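Local coordinates for pyridoxal phosphate homeostasis protein (PDB 3CPG) that probably binds pyridoxal 5'-phosphate and takes part in keeping the cellular supply of this cofactor in balance, at residues R185-I190 with D226-S231; N78-V83 with G129-V134. All coordinates share one frame; numbering follows the deposited sequence.

Both contacts join helices, or a helix and the chain following a short helix, on the outside of the parallel TIM-type barrel, and they sit at different places around it, with centres 27 Å apart and nearest atoms about 13 Å apart. They follow one another along the chain: contact 2 (78-83 with 129-134) is complete before contact 1 (185-190 with 226-231) begins. Contact 2 is the more buried and lies closer to the presumed cofactor site, the side chain of Val83 being about 9 Å from that of Lys57, the lysine predicted to carry pyridoxal phosphate but unmodified here. Contact 1 lies away from that site and packs two outer helices beside strand 196-202.

Contact 1: residues R185-I190 with D226-S231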
loop_
_atom_site.group_PDB
_atom_site.type_symbol
_atom_site.label_atom_id
_atom_site.label_comp_id
_atom_site.label_asym_id
_atom_site.label_seq_id
_atom_site.Cartn_x
_atom_site.Cartn_y
_atom_site.Cartn_z
ATOM N N ARG A 185 -13.388 7.352 -14.477
ATOM C CA ARG A 185 -12.869 7.610 -15.820
ATOM C C ARG A 185 -11.376 7.294 -15.905
ATOM O O ARG A 185 -10.921 6.643 -16.844
ATOM C CB ARG A 185 -13.099 9.077 -16.195
ATOM C CG ARG A 185 -12.574 9.463 -17.572
ATOM C CD ARG A 185 -12.361 10.972 -17.679
ATOM N NE ARG A 185 -11.335 11.441 -16.748
ATOM C CZ ARG A 185 -10.916 12.701 -16.664
ATOM N NH1 ARG A 185 -11.433 13.630 -17.456
ATOM N NH2 ARG A 185 -9.976 13.031 -15.788
ATOM N N ILE A 186 -10.616 7.767 -14.922
ATOM C CA ILE A 186 -9.175 7.534 -14.890
ATOM C C ILE A 186 -8.863 6.048 -14.752
ATOM O O ILE A 186 -7.962 5.530 -15.412
ATOM C CB ILE A 186 -8.524 8.293 -13.719
ATOM C CG1 ILE A 186 -8.671 9.801 -13.946
ATOM C CG2 ILE A 186 -7.061 7.896 -13.584
ATOM C CD1 ILE A 186 -8.283 10.658 -12.752
ATOM N N ALA A 187 -9.611 5.370 -13.890
ATOM C CA ALA A 187 -9.419 3.943 -13.661
ATOM C C ALA A 187 -9.615 3.147 -14.945
ATOM O O ALA A 187 -8.833 2.253 -15.263
ATOM C CB ALA A 187 -10.395 3.456 -12.596
ATOM N N GLN A 188 -10.670 3.474 -15.680
ATOM C CA GLN A 188 -10.962 2.775 -16.918
ATOM C C GLN A 188 -9.857 2.981 -17.948
ATOM O O GLN A 188 -9.495 2.050 -18.665
ATOM C CB GLN A 188 -12.323 3.230 -17.445
ATOM C CG GLN A 188 -13.435 2.938 -16.437
ATOM C CD GLN A 188 -14.802 3.405 -16.887
ATOM O OE1 GLN A 188 -14.980 4.560 -17.273
ATOM N NE2 GLN A 188 -15.784 2.508 -16.824
ATOM N N LYS A 189 -9.309 4.191 -18.012
ATOM C CA LYS A 189 -8.225 4.466 -18.952
ATOM C C LYS A 189 -6.992 3.659 -18.547
ATOM O O LYS A 189 -6.315 3.076 -19.394
ATOM C CB LYS A 189 -7.882 5.960 -18.964
ATOM C CG LYS A 189 -6.663 6.301 -19.818
ATOM C CD LYS A 189 -6.845 5.843 -21.261
ATOM C CE LYS A 189 -5.563 6.001 -22.067
ATOM N NZ LYS A 189 -5.109 7.415 -22.144
ATOM N N ILE A 190 -6.704 3.631 -17.248
ATOM C CA ILE A 190 -5.560 2.876 -16.741
ATOM C C ILE A 190 -5.718 1.401 -17.107
ATOM O O ILE A 190 -4.746 0.722 -17.437
ATOM C CB ILE A 190 -5.438 3.011 -15.201
ATOM C CG1 ILE A 190 -5.062 4.450 -14.838
ATOM C CG2 ILE A 190 -4.399 2.027 -14.666
ATOM C CD1 ILE A 190 -5.007 4.727 -13.345
ATOM N N ASP A 226 -16.361 -0.225 -6.148
ATOM C CA ASP A 226 -17.465 -1.078 -6.579
ATOM C C ASP A 226 -17.931 -0.771 -7.998
ATOM O O ASP A 226 -18.199 -1.688 -8.780
ATOM C CB ASP A 226 -18.652 -0.952 -5.618
ATOM C CG ASP A 226 -18.360 -1.525 -4.247
ATOM O OD1 ASP A 226 -17.409 -2.327 -4.119
ATOM O OD2 ASP A 226 -19.094 -1.187 -3.296
ATOM N N LEU A 227 -18.033 0.513 -8.332
ATOM C CA LEU A 227 -18.468 0.912 -9.666
ATOM C C LEU A 227 -17.459 0.484 -10.729
ATOM O O LEU A 227 -17.836 0.009 -11.798
ATOM C CB LEU A 227 -18.696 2.430 -9.725
ATOM C CG LEU A 227 -19.933 2.943 -8.973
ATOM C CD1 LEU A 227 -20.027 4.460 -9.064
ATOM C CD2 LEU A 227 -21.175 2.296 -9.568
ATOM N N ILE A 228 -16.171 0.639 -10.437
ATOM C CA ILE A 228 -15.146 0.242 -11.400
ATOM C C ILE A 228 -15.236 -1.257 -11.697
ATOM O O ILE A 228 -15.151 -1.679 -12.852
ATOM C CB ILE A 228 -13.730 0.564 -10.880
ATOM C CG1 ILE A 228 -13.581 2.075 -10.697
ATOM C CG2 ILE A 228 -12.681 0.032 -11.861
ATOM C CD1 ILE A 228 -12.314 2.481 -9.947
ATOM N N LEU A 229 -15.397 -2.061 -10.653
ATOM C CA LEU A 229 -15.513 -3.504 -10.830
ATOM C C LEU A 229 -16.765 -3.842 -11.628
ATOM O O LEU A 229 -16.759 -4.732 -12.481
ATOM C CB LEU A 229 -15.581 -4.205 -9.474
ATOM C CG LEU A 229 -14.269 -4.429 -8.727
ATOM C CD1 LEU A 229 -14.552 -5.135 -7.414
ATOM C CD2 LEU A 229 -13.332 -5.271 -9.586
ATOM N N ALA A 230 -17.841 -3.119 -11.349
ATOM C CA ALA A 230 -19.106 -3.357 -12.029
ATOM C C ALA A 230 -19.083 -2.984 -13.508
ATOM O O ALA A 230 -19.827 -3.559 -14.303
ATOM C CB ALA A 230 -20.223 -2.597 -11.320
ATOM N N SER A 231 -18.222 -2.040 -13.880
ATOM C CA SER A 231 -18.149 -1.581 -15.268
ATOM C C SER A 231 -17.802 -2.687 -16.255
ATOM O O SER A 231 -18.282 -2.689 -17.391
ATOM C CB SER A 231 -17.127 -0.444 -15.403
ATOM O OG SER A 231 -15.800 -0.941 -15.425
#
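Ala187 and Ile228 join two neighbouring outer helices of the TIM barrel, 183-191 and 211-231. These two residues also mark the closest backbone approach, with Ala187 CA and Ile228 CA 7.2 Å apart. Alanine suits this place because its lone methyl lets the neighbouring helix come near while still offering an apolar surface. Its CB points at the other segment and meets the tip of the isoleucine, Ala187 CB to Ile228 CD1 being 3.4 Å, tighter than usual for two carbons. Ile228 CG1 lies behind that methyl, 4.0 Å from Ala187 CB, while the CG2 branch only grazes it. The isoleucine reaches across because CG1 stands opposite its own carbonyl carbon (chi1 -63°) and CD1 continues in an extended line. The pair is buried: strand 196-202 supplies Leu198 against Ala187 and Leu201 against Ile228, so the two helices and the strand share one apolar seam.

Beside this pair the contact becomes polar and partly exposed: the next residue on one helix, Gln188, meets Ser231, about a turn beyond Ile228 on the other. Gln188, with its chain extended beyond CG, carries its amide nitrogen over to the serine, Gln188 NE2 lying 3.5 Å from Ser231 CB. A long, flexible amide is well placed here, since it can reach the neighbouring helix from a partly exposed position. The serine hydroxyl turns back to its own helix instead, and also bonds to the backbone N of Glu233. With chi1 at 78° the hydroxyl sits between the residue's own backbone N and carbonyl carbon, from where Ser231 OG donates to Ile228 O over 2.8 Å, meeting that carbonyl at a C=O...donor angle of 140° and somewhat off its plane.

Contact 2: residues N78-V83 with G129-V134; sequences NRPQEV and GKVLPV
Val83 and Val134 both turn CG1 opposite the backbone N, and these two methyls meet across the contact, while Val131 instead sets its CG1 opposite the carbonyl carbon (chi1 -55°) and directs it at Pro80. The first turn of helix 80-96 thereby packs on the short helix 128-131 and the chain that follows it, on the outer side of the barrel. Pro80 CB lies 3.7 Å from Val131 CG1, and the proline ring passes the valine at a slant, with its CG a little farther off. Val83 CG1 comes within 3.8 Å of Val134 CG1, and the two side chains run past each other in opposite senses.

Each residue type fits its place. Proline is well tolerated in the first turn of a helix, where its missing N-H costs no backbone bond, and its rigid ring gives a compact apolar face. Beta-branched valines offer compact methyl surfaces with few rotamers. Val83 also touches Leu119, and Val134 touches Phe117, so strand 113-119 forms the floor beneath this pair.

At the N-cap, the side chain of Arg79 starts off away from 129-134. Its carbonyl oxygen accepts from both Glu82 N and Val83 N, which fastens the opening turn, and its guanidinium forms a salt bridge with the same turn. Arg79 NE reaches Glu82 OE2 over 3.2 Å; that oxygen accepts through its anti lone pair and lies 18° out of the guanidinium plane. Glu82 OE1 forms a salt bridge with Lys86 NZ and accepts a hydrogen bond from Thr58 N. The charged groups thus engage one another and nearby residues away from the join, which is wholly apolar and depends on close fit and the exclusion of water rather than on directed bonds.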
loop_
_atom_site.group_PDB
_atom_site.type_symbol
_atom_site.label_atom_id
_atom_site.label_comp_id
_atom_site.label_asym_id
_atom_site.label_seq_id
_atom_site.Cartn_x
_atom_site.Cartn_y
_atom_site.Cartn_z
ATOM N N ASN A 78 7.842 4.878 1.267
ATOM C CA ASN A 78 7.367 6.149 0.733
ATOM C C ASN A 78 8.261 6.701 -0.368
ATOM O O ASN A 78 7.774 7.162 -1.404
ATOM C CB ASN A 78 7.265 7.191 1.848
ATOM C CG ASN A 78 5.882 7.267 2.450
ATOM O OD1 ASN A 78 5.183 8.275 2.309
ATOM N ND2 ASN A 78 5.471 6.201 3.120
ATOM N N ARG A 79 9.570 6.656 -0.147
ATOM C CA ARG A 79 10.517 7.208 -1.108
ATOM C C ARG A 79 11.312 6.185 -1.904
ATOM O O ARG A 79 11.829 5.216 -1.352
ATOM C CB ARG A 79 11.504 8.135 -0.390
ATOM C CG ARG A 79 10.861 9.272 0.390
ATOM C CD ARG A 79 11.920 10.198 0.963
ATOM N NE ARG A 79 12.851 9.488 1.836
ATOM C CZ ARG A 79 13.949 10.028 2.356
ATOM N NH1 ARG A 79 14.259 11.290 2.092
ATOM N NH2 ARG A 79 14.740 9.305 3.140
ATOM N N PRO A 80 11.426 6.396 -3.227
ATOM C CA PRO A 80 12.179 5.475 -4.079
ATOM C C PRO A 80 13.622 5.304 -3.605
ATOM O O PRO A 80 14.198 4.228 -3.745
ATOM C CB PRO A 80 12.095 6.136 -5.453
ATOM C CG PRO A 80 10.738 6.758 -5.430
ATOM C CD PRO A 80 10.678 7.373 -4.042
ATOM N N GLN A 81 14.202 6.360 -3.039
ATOM C CA GLN A 81 15.583 6.299 -2.562
ATOM C C GLN A 81 15.722 5.294 -1.426
ATOM O O GLN A 81 16.760 4.647 -1.286
ATOM C CB GLN A 81 16.062 7.671 -2.082
ATOM C CG GLN A 81 15.678 8.821 -2.997
ATOM C CD GLN A 81 14.401 9.512 -2.551
ATOM O OE1 GLN A 81 14.335 10.059 -1.446
ATOM N NE2 GLN A 81 13.381 9.494 -3.404
ATOM N N GLU A 82 14.683 5.169 -0.607
ATOM C CA GLU A 82 14.728 4.213 0.491
ATOM C C GLU A 82 14.511 2.815 -0.067
ATOM O O GLU A 82 15.028 1.836 0.468
ATOM C CB GLU A 82 13.670 4.544 1.548
ATOM C CG GLU A 82 13.994 5.795 2.352
ATOM C CD GLU A 82 13.134 5.925 3.591
ATOM O OE1 GLU A 82 13.108 4.969 4.394
ATOM O OE2 GLU A 82 12.484 6.979 3.765
ATOM N N VAL A 83 13.746 2.717 -1.150
ATOM C CA VAL A 83 13.518 1.423 -1.775
ATOM C C VAL A 83 14.870 0.910 -2.264
ATOM O O VAL A 83 15.257 -0.224 -1.982
ATOM C CB VAL A 83 12.552 1.535 -2.981
ATOM C CG1 VAL A 83 12.528 0.224 -3.760
ATOM C CG2 VAL A 83 11.155 1.871 -2.492
ATOM N N GLY A 129 11.900 4.009 -13.000
ATOM C CA GLY A 129 12.862 2.969 -13.308
ATOM C C GLY A 129 13.590 2.451 -12.082
ATOM O O GLY A 129 14.079 1.324 -12.078
ATOM N N LYS A 130 13.665 3.269 -11.038
ATOM C CA LYS A 130 14.339 2.873 -9.805
ATOM C C LYS A 130 13.516 1.864 -9.002
ATOM O O LYS A 130 14.074 1.021 -8.296
ATOM C CB LYS A 130 14.600 4.099 -8.922
ATOM C CG LYS A 130 15.536 5.134 -9.522
ATOM C CD LYS A 130 16.965 4.620 -9.596
ATOM C CE LYS A 130 17.915 5.711 -10.073
ATOM N NZ LYS A 130 19.335 5.262 -10.041
ATOM N N VAL A 131 12.193 1.937 -9.113
ATOM C CA VAL A 131 11.345 1.038 -8.343
ATOM C C VAL A 131 10.791 -0.180 -9.077
ATOM O O VAL A 131 10.421 -1.163 -8.440
ATOM C CB VAL A 131 10.168 1.809 -7.684
ATOM C CG1 VAL A 131 10.711 2.958 -6.842
ATOM C CG2 VAL A 131 9.206 2.328 -8.743
ATOM N N LEU A 132 10.745 -0.139 -10.405
ATOM C CA LEU A 132 10.217 -1.276 -11.154
ATOM C C LEU A 132 10.945 -2.603 -10.901
ATOM O O LEU A 132 10.342 -3.669 -10.985
ATOM C CB LEU A 132 10.209 -0.972 -12.653
ATOM C CG LEU A 132 9.185 0.079 -13.086
ATOM C CD1 LEU A 132 9.249 0.260 -14.594
ATOM C CD2 LEU A 132 7.785 -0.362 -12.666
ATOM N N PRO A 133 12.255 -2.557 -10.608
ATOM C CA PRO A 133 12.959 -3.820 -10.361
ATOM C C PRO A 133 12.677 -4.402 -8.977
ATOM O O PRO A 133 13.077 -5.528 -8.680
ATOM C CB PRO A 133 14.434 -3.432 -10.501
ATOM C CG PRO A 133 14.403 -2.239 -11.396
ATOM C CD PRO A 133 13.218 -1.474 -10.870
ATOM N N VAL A 134 11.982 -3.639 -8.138
ATOM C CA VAL A 134 11.714 -4.071 -6.771
ATOM C C VAL A 134 10.254 -4.190 -6.331
ATOM O O VAL A 134 9.818 -5.254 -5.891
ATOM C CB VAL A 134 12.433 -3.130 -5.773
ATOM C CG1 VAL A 134 12.119 -3.536 -4.342
ATOM C CG2 VAL A 134 13.931 -3.162 -6.023
#